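Local coordinates for ecdysteroid-phosphate phosphatase (Bombyx mori, PDB 3C7T), which dephosphorylates ecdysteroid phosphates such as ecdysone 22-phosphate to their active forms and also has protein tyrosine phosphatase activity, this chain being its PGM-homology domain, at residues F8-G13 and I188-A193; Y86-L91 and G117-K122; Q69-G74 and Q98-G103; R4-A9 and L230-G235. All blocks are in the same frame, centred on the assembly; numbering follows the deposited sequence.

Contact 1 of 4, residues F8-G13 and I188-A193; sequences FALRHG and IFIGHA. With WO4 (tungstate(VI)ion), chain E.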
loop_
_atom_site.group_PDB
_atom_site.type_symbol
_atom_site.label_atom_id
_atom_site.label_comp_id
_atom_site.label_asym_id
_atom_site.label_seq_id
_atom_site.Cartn_x
_atom_site.Cartn_y
_atom_site.Cartn_z
ATOM N N PHE A 8 -20.117 -11.852 -3.231
ATOM C CA PHE A 8 -19.133 -10.840 -3.622
ATOM C C PHE A 8 -18.219 -11.376 -4.688
ATOM O O PHE A 8 -18.016 -12.588 -4.786
ATOM C CB PHE A 8 -18.277 -10.454 -2.410
ATOM C CG PHE A 8 -19.050 -9.816 -1.305
ATOM C CD1 PHE A 8 -19.656 -8.581 -1.490
ATOM C CD2 PHE A 8 -19.155 -10.441 -0.076
ATOM C CE1 PHE A 8 -20.348 -7.977 -0.456
ATOM C CE2 PHE A 8 -19.857 -9.839 0.972
ATOM C CZ PHE A 8 -20.451 -8.617 0.778
ATOM N N ALA A 9 -17.640 -10.470 -5.480
ATOM C CA ALA A 9 -16.616 -10.859 -6.450
ATOM C C ALA A 9 -15.512 -9.825 -6.317
ATOM O O ALA A 9 -15.778 -8.615 -6.212
ATOM C CB ALA A 9 -17.147 -10.859 -7.857
ATOM N N LEU A 10 -14.288 -10.317 -6.264
ATOM C CA LEU A 10 -13.136 -9.454 -5.994
ATOM C C LEU A 10 -12.011 -9.729 -6.989
ATOM O O LEU A 10 -11.580 -10.877 -7.128
ATOM C CB LEU A 10 -12.666 -9.721 -4.561
ATOM C CG LEU A 10 -11.467 -8.971 -3.971
ATOM C CD1 LEU A 10 -11.789 -7.474 -3.795
ATOM C CD2 LEU A 10 -11.097 -9.548 -2.650
ATOM N N ARG A 11 -11.520 -8.695 -7.681
ATOM C CA ARG A 11 -10.295 -8.866 -8.493
ATOM C C ARG A 11 -9.060 -8.982 -7.568
ATOM O O ARG A 11 -9.019 -8.395 -6.471
ATOM C CB ARG A 11 -10.104 -7.691 -9.482
ATOM C CG ARG A 11 -9.009 -7.943 -10.508
ATOM C CD ARG A 11 -8.734 -6.710 -11.365
ATOM N NE ARG A 11 -7.577 -6.929 -12.206
ATOM C CZ ARG A 11 -6.781 -5.949 -12.652
ATOM N NH1 ARG A 11 -6.999 -4.671 -12.332
ATOM N NH2 ARG A 11 -5.728 -6.243 -13.387
ATOM N N HIS A 12 -8.053 -9.729 -8.013
ATOM C CA HIS A 12 -6.817 -9.867 -7.257
ATOM C C HIS A 12 -6.160 -8.482 -7.075
ATOM O O HIS A 12 -6.494 -7.514 -7.782
ATOM C CB HIS A 12 -5.871 -10.780 -8.025
ATOM C CG HIS A 12 -5.569 -10.277 -9.400
ATOM N ND1 HIS A 12 -4.744 -9.190 -9.638
ATOM C CD2 HIS A 12 -6.010 -10.694 -10.610
ATOM C CE1 HIS A 12 -4.685 -8.973 -10.943
ATOM N NE2 HIS A 12 -5.462 -9.860 -11.550
ATOM N N GLY A 13 -5.210 -8.392 -6.138
ATOM C CA GLY A 13 -4.504 -7.149 -5.881
ATOM C C GLY A 13 -3.367 -6.954 -6.873
ATOM O O GLY A 13 -3.229 -7.710 -7.844
ATOM N N ILE A 188 -17.790 -15.278 -1.307
ATOM C CA ILE A 188 -16.885 -14.432 -2.109
ATOM C C ILE A 188 -16.104 -15.249 -3.142
ATOM O O ILE A 188 -15.577 -16.332 -2.841
ATOM C CB ILE A 188 -15.960 -13.537 -1.251
ATOM C CG1 ILE A 188 -15.245 -12.494 -2.142
ATOM C CG2 ILE A 188 -14.978 -14.363 -0.417
ATOM C CD1 ILE A 188 -14.619 -11.318 -1.375
ATOM N N PHE A 189 -16.095 -14.732 -4.367
ATOM C CA PHE A 189 -15.329 -15.298 -5.481
ATOM C C PHE A 189 -14.159 -14.351 -5.734
ATOM O O PHE A 189 -14.379 -13.174 -6.043
ATOM C CB PHE A 189 -16.174 -15.343 -6.747
ATOM C CG PHE A 189 -17.393 -16.238 -6.643
ATOM C CD1 PHE A 189 -17.244 -17.609 -6.415
ATOM C CD2 PHE A 189 -18.663 -15.697 -6.797
ATOM C CE1 PHE A 189 -18.364 -18.443 -6.334
ATOM C CE2 PHE A 189 -19.808 -16.521 -6.721
ATOM C CZ PHE A 189 -19.643 -17.892 -6.471
ATOM N N ILE A 190 -12.942 -14.854 -5.567
ATOM C CA ILE A 190 -11.745 -14.019 -5.671
ATOM C C ILE A 190 -10.975 -14.450 -6.895
ATOM O O ILE A 190 -10.503 -15.594 -6.991
ATOM C CB ILE A 190 -10.910 -14.066 -4.386
ATOM C CG1 ILE A 190 -11.757 -13.468 -3.252
ATOM C CG2 ILE A 190 -9.570 -13.306 -4.589
ATOM C CD1 ILE A 190 -11.256 -13.724 -1.839
ATOM N N GLY A 191 -10.884 -13.540 -7.859
ATOM C CA GLY A 191 -10.425 -13.931 -9.187
ATOM C C GLY A 191 -9.801 -12.804 -9.984
ATOM O O GLY A 191 -8.869 -12.142 -9.540
ATOM N N HIS A 192 -10.340 -12.608 -11.176
ATOM C CA HIS A 192 -9.735 -11.803 -12.222
ATOM C C HIS A 192 -10.687 -10.631 -12.504
ATOM O O HIS A 192 -11.752 -10.561 -11.897
ATOM C CB HIS A 192 -9.531 -12.700 -13.458
ATOM C CG HIS A 192 -8.685 -13.910 -13.184
ATOM N ND1 HIS A 192 -7.305 -13.871 -13.148
ATOM C CD2 HIS A 192 -9.033 -15.186 -12.897
ATOM C CE1 HIS A 192 -6.842 -15.074 -12.852
ATOM N NE2 HIS A 192 -7.872 -15.894 -12.709
ATOM N N ALA A 193 -10.325 -9.720 -13.407
ATOM C CA ALA A 193 -11.167 -8.544 -13.701
ATOM C C ALA A 193 -12.557 -8.982 -14.186
ATOM O O ALA A 193 -13.582 -8.410 -13.782
ATOM C CB ALA A 193 -10.494 -7.633 -14.720
HETATM W W WO4 E . -5.993 -10.082 -13.967
HETATM O O1 WO4 E . -7.712 -9.360 -13.456
HETATM O O2 WO4 E . -6.314 -10.222 -15.923
HETATM O O3 WO4 E . -4.362 -8.951 -13.926
HETATM O O4 WO4 E . -5.625 -11.949 -13.478
#
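Arg-11 puts CG opposite its backbone N (chi1 -169°) and runs straight on to NE, which brings CD to 3.9 Å from Ala-193 CB; His-12 instead tucks CG between its backbone N and carbonyl carbon (chi1 58°), and its CD2 comes within 3.4 Å of Gly-191 O. These residues stand where two neighbouring parallel strands end in the histidine phosphatase fold, and Arg-11 to Gly-13 form its RHG signature, with His-12 as the residue phosphorylated during catalysis. Behind the site the strands are held by backbone bonds: Phe-189 N to Phe-8 O, Leu-10 N to Phe-189 O, Gly-191 N to Leu-10 O and His-12 N to Gly-191 O. Leu-10 and Ile-190 lie side by side on one face, Leu-10 CD2 being 4.0 Å from Ile-190 CG1. In front, tungstate takes Arg-11 NE on O1 at 2.7 Å and NH2 on O3, while Ala-193 N also grips O1. His-192 ND1 meets O4 at 2.6 Å, in its ring plane. Arg-15, Arg-92 and Lys-224 also donate hydrogen bonds to the tungstate. A leucine in place of Arg-11 would probably leave O1 and O3 without their guanidinium donors and the anion less firmly oriented. The His-12 ring is fixed in rotation by ND1, bonded to Gly-13 O at 2.8 Å (172° at the hydrogen), and, consistent with a mimic of the phosphohistidine intermediate, its NE2 binds the tungsten at 2.5 Å.

Contact 2 of 4, residues Y86-L91 and G117-K122; sequences YASPAL and GLFEFK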
loop_
_atom_site.group_PDB
_atom_site.type_symbol
_atom_site.label_atom_id
_atom_site.label_comp_id
_atom_site.label_asym_id
_atom_site.label_seq_id
_atom_site.Cartn_x
_atom_site.Cartn_y
_atom_site.Cartn_z
ATOM N N TYR A 86 -14.047 -18.746 -2.381
ATOM C CA TYR A 86 -13.591 -19.459 -3.585
ATOM C C TYR A 86 -12.579 -18.580 -4.313
ATOM O O TYR A 86 -12.811 -17.382 -4.474
ATOM C CB TYR A 86 -14.775 -19.782 -4.508
ATOM C CG TYR A 86 -15.846 -20.615 -3.830
ATOM C CD1 TYR A 86 -16.815 -20.008 -3.031
ATOM C CD2 TYR A 86 -15.878 -22.008 -3.975
ATOM C CE1 TYR A 86 -17.805 -20.773 -2.396
ATOM C CE2 TYR A 86 -16.871 -22.785 -3.350
ATOM C CZ TYR A 86 -17.822 -22.153 -2.559
ATOM O OH TYR A 86 -18.799 -22.878 -1.924
ATOM N N ALA A 87 -11.469 -19.176 -4.744
ATOM C CA ALA A 87 -10.419 -18.433 -5.430
ATOM C C ALA A 87 -9.985 -19.142 -6.697
ATOM O O ALA A 87 -9.872 -20.373 -6.726
ATOM C CB ALA A 87 -9.237 -18.228 -4.526
ATOM N N SER A 88 -9.740 -18.356 -7.748
ATOM C CA SER A 88 -9.097 -18.867 -8.946
ATOM C C SER A 88 -7.768 -19.494 -8.529
ATOM O O SER A 88 -7.190 -19.076 -7.548
ATOM C CB SER A 88 -8.833 -17.697 -9.899
ATOM O OG SER A 88 -7.850 -18.038 -10.837
ATOM N N PRO A 89 -7.291 -20.526 -9.253
ATOM C CA PRO A 89 -6.053 -21.171 -8.816
ATOM C C PRO A 89 -4.762 -20.362 -9.080
ATOM O O PRO A 89 -3.684 -20.795 -8.647
ATOM C CB PRO A 89 -6.064 -22.502 -9.596
ATOM C CG PRO A 89 -6.840 -22.193 -10.821
ATOM C CD PRO A 89 -7.877 -21.186 -10.434
ATOM N N ALA A 90 -4.867 -19.212 -9.767
ATOM C CA ALA A 90 -3.726 -18.299 -9.964
ATOM C C ALA A 90 -3.205 -17.856 -8.609
ATOM O O ALA A 90 -4.003 -17.490 -7.715
ATOM C CB ALA A 90 -4.142 -17.072 -10.796
ATOM N N LEU A 91 -1.874 -17.830 -8.459
ATOM C CA LEU A 91 -1.286 -17.492 -7.162
ATOM C C LEU A 91 -1.737 -16.131 -6.667
ATOM O O LEU A 91 -1.974 -15.968 -5.458
ATOM C CB LEU A 91 0.239 -17.517 -7.194
ATOM C CG LEU A 91 0.907 -17.068 -5.899
ATOM C CD1 LEU A 91 0.524 -17.994 -4.710
ATOM C CD2 LEU A 91 2.448 -16.913 -6.093
ATOM N N GLY A 117 -12.646 -23.477 -11.889
ATOM C CA GLY A 117 -13.770 -22.890 -12.621
ATOM C C GLY A 117 -13.624 -21.383 -12.730
ATOM O O GLY A 117 -14.081 -20.784 -13.696
ATOM N N LEU A 118 -12.955 -20.782 -11.744
ATOM C CA LEU A 118 -12.773 -19.333 -11.680
ATOM C C LEU A 118 -11.580 -18.802 -12.478
ATOM O O LEU A 118 -11.402 -17.581 -12.575
ATOM C CB LEU A 118 -12.672 -18.893 -10.200
ATOM C CG LEU A 118 -13.902 -19.178 -9.313
ATOM C CD1 LEU A 118 -13.611 -18.723 -7.901
ATOM C CD2 LEU A 118 -15.174 -18.510 -9.860
ATOM N N PHE A 119 -10.770 -19.690 -13.060
ATOM C CA PHE A 119 -9.589 -19.217 -13.802
ATOM C C PHE A 119 -9.974 -18.366 -15.028
ATOM O O PHE A 119 -11.030 -18.565 -15.640
ATOM C CB PHE A 119 -8.630 -20.371 -14.165
ATOM C CG PHE A 119 -7.295 -19.904 -14.699
ATOM C CD1 PHE A 119 -6.411 -19.212 -13.887
ATOM C CD2 PHE A 119 -6.932 -20.168 -16.027
ATOM C CE1 PHE A 119 -5.179 -18.766 -14.384
ATOM C CE2 PHE A 119 -5.696 -19.739 -16.538
ATOM C CZ PHE A 119 -4.820 -19.037 -15.714
ATOM N N GLU A 120 -9.102 -17.402 -15.361
ATOM C CA GLU A 120 -9.304 -16.484 -16.467
ATOM C C GLU A 120 -9.441 -17.236 -17.798
ATOM O O GLU A 120 -9.164 -18.432 -17.880
ATOM C CB GLU A 120 -8.122 -15.510 -16.545
ATOM C CG GLU A 120 -6.825 -16.153 -17.034
ATOM C CD GLU A 120 -5.649 -15.185 -17.052
ATOM O OE1 GLU A 120 -5.818 -14.030 -16.576
ATOM O OE2 GLU A 120 -4.560 -15.583 -17.566
ATOM N N PHE A 121 -9.880 -16.518 -18.824
ATOM C CA PHE A 121 -10.036 -17.060 -20.167
ATOM C C PHE A 121 -8.689 -17.499 -20.727
ATOM O O PHE A 121 -7.725 -16.722 -20.740
ATOM C CB PHE A 121 -10.703 -15.975 -21.035
ATOM C CG PHE A 121 -10.888 -16.338 -22.485
ATOM C CD1 PHE A 121 -11.129 -17.652 -22.895
ATOM C CD2 PHE A 121 -10.881 -15.323 -23.445
ATOM C CE1 PHE A 121 -11.308 -17.946 -24.237
ATOM C CE2 PHE A 121 -11.063 -15.612 -24.776
ATOM C CZ PHE A 121 -11.284 -16.928 -25.171
ATOM N N LYS A 122 -8.634 -18.751 -21.180
ATOM C CA LYS A 122 -7.490 -19.289 -21.909
ATOM C C LYS A 122 -7.650 -19.060 -23.419
ATOM O O LYS A 122 -8.173 -19.929 -24.137
ATOM C CB LYS A 122 -7.328 -20.784 -21.607
ATOM C CG LYS A 122 -7.087 -21.091 -20.132
ATOM C CD LYS A 122 -6.959 -22.582 -19.893
ATOM C CE LYS A 122 -8.311 -23.293 -20.002
ATOM N NZ LYS A 122 -8.105 -24.753 -20.248
#
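Ser-88 and Pro-89, on the turn leading from strand 84-87 to helix 91-104 beside the phosphatase active site, pack against Leu-118 and Phe-119 of the loop that goes on to Glu-120 of the tungstate pocket. No hydrogen bond joins the two segments; the contact is mostly apolar packing, with Ser-88 OG at the Phe-119 ring edge. Leu-118 sets CB 3.8 Å from Ser-88 CA and sends CD1 along the strand to 3.7 Å from Tyr-86 CB. Phe-119 has CG opposite its backbone N (chi1 -169°), a torsion that turns the ring edge to the turn: CD1 is 3.6 Å from Ser-88 OG, and CE1 is 4.1 Å from Ala-90 CB. Pro-89 crosses Phe-119 at about a right angle, with Pro-89 CD 3.9 Å from Phe-119 CB. One ring face carries Glu-120 CG, 3.7 Å above the plane, and Phe-132 meets the ring edge-to-face. Ser-88 OG is also a weak acceptor for Ala-90 N, but its stronger partner is His-192 NE2. Since the other ring nitrogen of His-192 binds the tungstate, Ser-88 is a second-shell residue, and the apolar packing around it is consistent with a hydroxyl held in place to orient the ring of His-192, a probable catalytic residue.

Contact 3 of 4, residues Q69-G74 and Q98-G103; sequences QLVGEG and QGFLDG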
loop_
_atom_site.group_PDB
_atom_site.type_symbol
_atom_site.label_atom_id
_atom_site.label_comp_id
_atom_site.label_asym_id
_atom_site.label_seq_id
_atom_site.Cartn_x
_atom_site.Cartn_y
_atom_site.Cartn_z
ATOM N N GLN A 69 -6.196 -6.791 2.093
ATOM C CA GLN A 69 -6.424 -6.610 3.529
ATOM C C GLN A 69 -7.388 -5.472 3.818
ATOM O O GLN A 69 -8.254 -5.605 4.664
ATOM C CB GLN A 69 -5.112 -6.361 4.244
ATOM C CG GLN A 69 -4.243 -7.584 4.281
ATOM C CD GLN A 69 -2.772 -7.290 4.563
ATOM O OE1 GLN A 69 -2.393 -6.172 4.937
ATOM N NE2 GLN A 69 -1.939 -8.303 4.385
ATOM N N LEU A 70 -7.245 -4.362 3.097
ATOM C CA LEU A 70 -8.134 -3.225 3.259
ATOM C C LEU A 70 -9.584 -3.570 2.953
ATOM O O LEU A 70 -10.516 -3.079 3.649
ATOM C CB LEU A 70 -7.689 -2.070 2.371
ATOM C CG LEU A 70 -6.424 -1.384 2.852
ATOM C CD1 LEU A 70 -6.042 -0.382 1.744
ATOM C CD2 LEU A 70 -6.631 -0.697 4.219
ATOM N N VAL A 71 -9.787 -4.395 1.925
ATOM C CA VAL A 71 -11.132 -4.878 1.623
ATOM C C VAL A 71 -11.689 -5.756 2.775
ATOM O O VAL A 71 -12.810 -5.516 3.254
ATOM C CB VAL A 71 -11.208 -5.598 0.253
ATOM C CG1 VAL A 71 -12.655 -6.155 0.020
ATOM C CG2 VAL A 71 -10.772 -4.654 -0.888
ATOM N N GLY A 72 -10.901 -6.731 3.234
ATOM C CA GLY A 72 -11.332 -7.615 4.361
ATOM C C GLY A 72 -11.657 -6.789 5.608
ATOM O O GLY A 72 -12.708 -6.991 6.250
ATOM N N GLU A 73 -10.783 -5.828 5.920
ATOM C CA GLU A 73 -10.956 -4.896 7.056
ATOM C C GLU A 73 -12.258 -4.103 6.887
ATOM O O GLU A 73 -13.011 -3.919 7.850
ATOM C CB GLU A 73 -9.740 -3.960 7.183
ATOM C CG GLU A 73 -9.684 -3.053 8.445
ATOM C CD GLU A 73 -8.645 -1.902 8.349
ATOM O OE1 GLU A 73 -8.634 -1.147 7.363
ATOM O OE2 GLU A 73 -7.846 -1.720 9.293
ATOM N N GLY A 74 -12.527 -3.650 5.660
ATOM C CA GLY A 74 -13.699 -2.836 5.372
ATOM C C GLY A 74 -14.968 -3.646 5.570
ATOM O O GLY A 74 -15.974 -3.117 6.078
ATOM N N GLN A 98 -6.167 -14.820 0.879
ATOM C CA GLN A 98 -5.574 -14.812 2.209
ATOM C C GLN A 98 -5.498 -13.402 2.801
ATOM O O GLN A 98 -5.848 -13.219 3.959
ATOM C CB GLN A 98 -4.191 -15.468 2.227
ATOM C CG GLN A 98 -3.637 -15.661 3.651
ATOM C CD GLN A 98 -4.535 -16.544 4.490
ATOM O OE1 GLN A 98 -4.915 -17.636 4.064
ATOM N NE2 GLN A 98 -4.894 -16.072 5.686
ATOM N N GLY A 99 -5.043 -12.410 2.021
ATOM C CA GLY A 99 -5.027 -11.020 2.510
ATOM C C GLY A 99 -6.421 -10.576 2.925
ATOM O O GLY A 99 -6.609 -9.981 3.992
ATOM N N PHE A 100 -7.421 -10.929 2.121
ATOM C CA PHE A 100 -8.799 -10.573 2.437
ATOM C C PHE A 100 -9.197 -11.165 3.810
ATOM O O PHE A 100 -9.719 -10.469 4.706
ATOM C CB PHE A 100 -9.729 -11.080 1.318
ATOM C CG PHE A 100 -11.180 -10.933 1.634
ATOM C CD1 PHE A 100 -11.813 -9.696 1.499
ATOM C CD2 PHE A 100 -11.938 -12.041 2.036
ATOM C CE1 PHE A 100 -13.153 -9.548 1.797
ATOM C CE2 PHE A 100 -13.289 -11.898 2.324
ATOM C CZ PHE A 100 -13.893 -10.645 2.200
ATOM N N LEU A 101 -8.936 -12.460 3.970
ATOM C CA LEU A 101 -9.244 -13.152 5.235
ATOM C C LEU A 101 -8.465 -12.604 6.416
ATOM O O LEU A 101 -8.976 -12.579 7.546
ATOM C CB LEU A 101 -9.027 -14.681 5.082
ATOM C CG LEU A 101 -10.003 -15.399 4.154
ATOM C CD1 LEU A 101 -9.569 -16.858 3.926
ATOM C CD2 LEU A 101 -11.427 -15.358 4.684
ATOM N N ASP A 102 -7.235 -12.161 6.173
ATOM C CA ASP A 102 -6.425 -11.543 7.230
ATOM C C ASP A 102 -7.075 -10.222 7.694
ATOM O O ASP A 102 -7.163 -9.946 8.891
ATOM C CB ASP A 102 -4.998 -11.271 6.755
ATOM C CG ASP A 102 -4.160 -12.543 6.577
ATOM O OD1 ASP A 102 -4.530 -13.618 7.085
ATOM O OD2 ASP A 102 -3.101 -12.449 5.904
ATOM N N GLY A 103 -7.520 -9.406 6.741
ATOM C CA GLY A 103 -8.150 -8.116 7.055
ATOM C C GLY A 103 -9.467 -8.329 7.787
ATOM O O GLY A 103 -9.797 -7.606 8.762
#
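Gly-72 and Gly-103 bring helices 62-77 and 91-104 together, their CA atoms 4.2 Å apart, and Gly-99 one turn before Gly-103 completes a GxxxG motif on the second helix. The segment axes approach to 6.4 Å and cross at -38°, the close, right-handed packing for which this motif is known. The glycines account for the short distance: a beta carbon on Gly-72 would fall 1.9 Å from Phe-100 O, and one on Gly-103 would fall 2.0 Å from Gln-69 O. Side chains line the flanks of this bare strip. Phe-100 leaves its helix on a bond directed away from the partner, yet with CG opposite the backbone N (chi1 172°) the ring swings back, and its CD1 rests 3.6 Å from Gly-72 CA. The ring edge also meets Val-71, whose CG1 is 3.9 Å from Phe-100 CE1; the two side chains cross at a slant. On the other flank Gln-69, its CG opposite the carbonyl carbon (chi1 -70°), lays its aliphatic part over the Gly-99 carbonyl, CG being 3.4 Å from Gly-99 O, before the chain continues extended to the amide. Glu-73 contributes CB near Gly-103 O, while its extended chain carries the carboxylate away from the helix pair to a salt bridge with Arg-62 of the second subunit. No conventional hydrogen bond links the two segments, but CA-H...O contacts do, among them Gly-72 CA pointing its hydrogen at Phe-100 O, 3.3 Å away.

Contact 4 of 4, residues R4-A9 and L230-G235; sequences RRWVFA and LGAMRG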
loop_
_atom_site.group_PDB
_atom_site.type_symbol
_atom_site.label_atom_id
_atom_site.label_comp_id
_atom_site.label_asym_id
_atom_site.label_seq_id
_atom_site.Cartn_x
_atom_site.Cartn_y
_atom_site.Cartn_z
ATOM N N ARG A 4 -31.851 -12.015 3.647
ATOM C CA ARG A 4 -31.001 -11.971 2.418
ATOM C C ARG A 4 -29.510 -12.220 2.695
ATOM O O ARG A 4 -29.042 -12.088 3.832
ATOM C CB ARG A 4 -31.253 -10.684 1.610
ATOM C CG ARG A 4 -32.163 -10.940 0.400
ATOM C CD ARG A 4 -33.084 -9.773 0.044
ATOM N NE ARG A 4 -32.356 -8.612 -0.468
ATOM C CZ ARG A 4 -32.219 -8.299 -1.757
ATOM N NH1 ARG A 4 -32.757 -9.057 -2.709
ATOM N NH2 ARG A 4 -31.536 -7.210 -2.094
ATOM N N ARG A 5 -28.791 -12.585 1.636
ATOM C CA ARG A 5 -27.433 -13.099 1.691
ATOM C C ARG A 5 -26.565 -12.226 0.776
ATOM O O ARG A 5 -27.091 -11.627 -0.160
ATOM C CB ARG A 5 -27.475 -14.516 1.124
ATOM C CG ARG A 5 -26.254 -15.349 1.319
ATOM C CD ARG A 5 -26.640 -16.807 1.396
ATOM N NE ARG A 5 -26.912 -17.442 0.119
ATOM C CZ ARG A 5 -26.122 -18.349 -0.439
ATOM N NH1 ARG A 5 -25.001 -18.710 0.159
ATOM N NH2 ARG A 5 -26.457 -18.906 -1.591
ATOM N N TRP A 6 -25.256 -12.164 1.034
ATOM C CA TRP A 6 -24.313 -11.472 0.131
ATOM C C TRP A 6 -23.506 -12.444 -0.729
ATOM O O TRP A 6 -23.036 -13.477 -0.264
ATOM C CB TRP A 6 -23.286 -10.655 0.913
ATOM C CG TRP A 6 -23.768 -9.503 1.729
ATOM C CD1 TRP A 6 -24.072 -9.511 3.057
ATOM C CD2 TRP A 6 -23.924 -8.156 1.286
ATOM N NE1 TRP A 6 -24.440 -8.246 3.470
ATOM C CE2 TRP A 6 -24.354 -7.395 2.399
ATOM C CE3 TRP A 6 -23.756 -7.512 0.050
ATOM C CZ2 TRP A 6 -24.616 -6.018 2.312
ATOM C CZ3 TRP A 6 -24.008 -6.144 -0.034
ATOM C CH2 TRP A 6 -24.441 -5.416 1.091
ATOM N N VAL A 7 -23.318 -12.085 -1.990
ATOM C CA VAL A 7 -22.331 -12.762 -2.825
ATOM C C VAL A 7 -21.425 -11.663 -3.404
ATOM O O VAL A 7 -21.909 -10.666 -3.965
ATOM C CB VAL A 7 -22.981 -13.618 -3.933
ATOM C CG1 VAL A 7 -21.926 -14.201 -4.851
ATOM C CG2 VAL A 7 -23.837 -14.748 -3.310
ATOM N N PHE A 8 -20.117 -11.852 -3.231
ATOM C CA PHE A 8 -19.133 -10.840 -3.622
ATOM C C PHE A 8 -18.219 -11.376 -4.688
ATOM O O PHE A 8 -18.016 -12.588 -4.786
ATOM C CB PHE A 8 -18.277 -10.454 -2.410
ATOM C CG PHE A 8 -19.050 -9.816 -1.305
ATOM C CD1 PHE A 8 -19.656 -8.581 -1.490
ATOM C CD2 PHE A 8 -19.155 -10.441 -0.076
ATOM C CE1 PHE A 8 -20.348 -7.977 -0.456
ATOM C CE2 PHE A 8 -19.857 -9.839 0.972
ATOM C CZ PHE A 8 -20.451 -8.617 0.778
ATOM N N ALA A 9 -17.640 -10.470 -5.480
ATOM C CA ALA A 9 -16.616 -10.859 -6.450
ATOM C C ALA A 9 -15.512 -9.825 -6.317
ATOM O O ALA A 9 -15.778 -8.615 -6.212
ATOM C CB ALA A 9 -17.147 -10.859 -7.857
ATOM N N LEU A 230 -14.342 -4.487 -6.016
ATOM C CA LEU A 230 -15.292 -5.330 -5.315
ATOM C C LEU A 230 -16.683 -5.123 -5.893
ATOM O O LEU A 230 -17.186 -3.995 -5.995
ATOM C CB LEU A 230 -15.292 -5.002 -3.812
ATOM C CG LEU A 230 -16.237 -5.815 -2.931
ATOM C CD1 LEU A 230 -15.829 -7.290 -2.788
ATOM C CD2 LEU A 230 -16.368 -5.173 -1.545
ATOM N N GLY A 231 -17.280 -6.237 -6.298
ATOM C CA GLY A 231 -18.649 -6.245 -6.774
ATOM C C GLY A 231 -19.520 -6.971 -5.776
ATOM O O GLY A 231 -19.047 -7.902 -5.082
ATOM N N ALA A 232 -20.789 -6.550 -5.700
ATOM C CA ALA A 232 -21.753 -7.122 -4.749
ATOM C C ALA A 232 -23.139 -7.431 -5.329
ATOM O O ALA A 232 -23.705 -6.655 -6.118
ATOM C CB ALA A 232 -21.910 -6.194 -3.531
ATOM N N MET A 233 -23.657 -8.588 -4.919
ATOM C CA MET A 233 -25.053 -8.958 -5.136
ATOM C C MET A 233 -25.673 -9.417 -3.826
ATOM O O MET A 233 -24.989 -9.962 -2.948
ATOM C CB MET A 233 -25.157 -10.041 -6.199
ATOM C CG MET A 233 -24.669 -9.555 -7.555
ATOM S SD MET A 233 -24.988 -10.691 -8.885
ATOM C CE MET A 233 -26.686 -10.265 -9.286
ATOM N N ARG A 234 -26.975 -9.180 -3.701
ATOM C CA ARG A 234 -27.753 -9.703 -2.587
ATOM C C ARG A 234 -29.002 -10.374 -3.123
ATOM O O ARG A 234 -29.536 -9.974 -4.159
ATOM C CB ARG A 234 -28.142 -8.611 -1.602
ATOM C CG ARG A 234 -27.006 -8.189 -0.722
ATOM C CD ARG A 234 -27.486 -7.360 0.423
ATOM N NE ARG A 234 -27.962 -8.208 1.509
ATOM C CZ ARG A 234 -28.193 -7.777 2.739
ATOM N NH1 ARG A 234 -27.986 -6.501 3.044
ATOM N NH2 ARG A 234 -28.626 -8.622 3.665
ATOM N N GLY A 235 -29.441 -11.394 -2.404
ATOM C CA GLY A 235 -30.630 -12.158 -2.765
ATOM C C GLY A 235 -30.820 -13.333 -1.833
ATOM O O GLY A 235 -30.197 -13.386 -0.770
#
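Arg-234 lies flat on the indole of Trp-6, guanidinium and ring centres 4.2 Å apart and their planes 24° from each other. The bend at chi3 (83°) folds the guanidinium down onto this surface. Arg-234 CD sits squarely over the six-membered ring, 3.4 Å from its centroid, a CH-pi contact, while CZ stands off-centre over the five-membered ring of Trp-6 as a cation-pi partner. Phe-8 CZ rests over the opposite indole face near its rim, flanking Trp-6 from that side. A serine in place of Trp-6 would probably strip the Arg-234 guanidinium of its stacking partner and set it free to turn.

The pair belongs to strands 5-11 and 230-235 of the central mixed sheet of the histidine phosphatase fold, where the second strand runs antiparallel to the first (157° between the segments). Trp-6 and Arg-234 are directly paired, at a non-hydrogen-bonded position, and their side chains leave the same face, with Phe-8 and Ala-232 following: Phe-8 CD1 is 3.9 Å from Ala-232 CB, and Trp-6 turns its edge to that same methyl. Arg-4 passes across the strand end, one guanidinium face over the Arg-234 to Gly-235 peptide, and salt-bridges Asp-239. Its carbonyl O takes a weak bond from Arg-234 NH2 at 3.5 Å, met at the guanidinium edge; Arg-234 NE is buried without a partner. On the reverse face Arg-5 NH1 hydrogen-bonds to Gly-185 O. Val-7 and Met-233, on that same face, form a hydrogen-bonded pair, Val-7 N to Met-233 O and Met-233 N to Val-7 O, both 2.9 Å.

Contacts 1 and 4 share strand 5-11 and lie on its two sides, one parallel and one antiparallel, and contact 2 joins the same sheet through strand 84-87, next to 187-191. Contact 1, its centre about 4 Å from the chain centre, combines apolar strand packing with half the residues of the anion pocket; contact 2 adds Glu-120, apolar backing and the serine that bonds to His-192. Contact 3 packs helices against the sheet: Phe-100 CZ touches Ile-188 CD1 at 3.7 Å, and Val-71 meets Leu-10 and Leu-230. Contact 4, about 16 Å from the chain centre, is mostly buried but has the exposed Arg-4 at one end; contacts 3 and 4 both reach the second subunit, contact 3 through Glu-73.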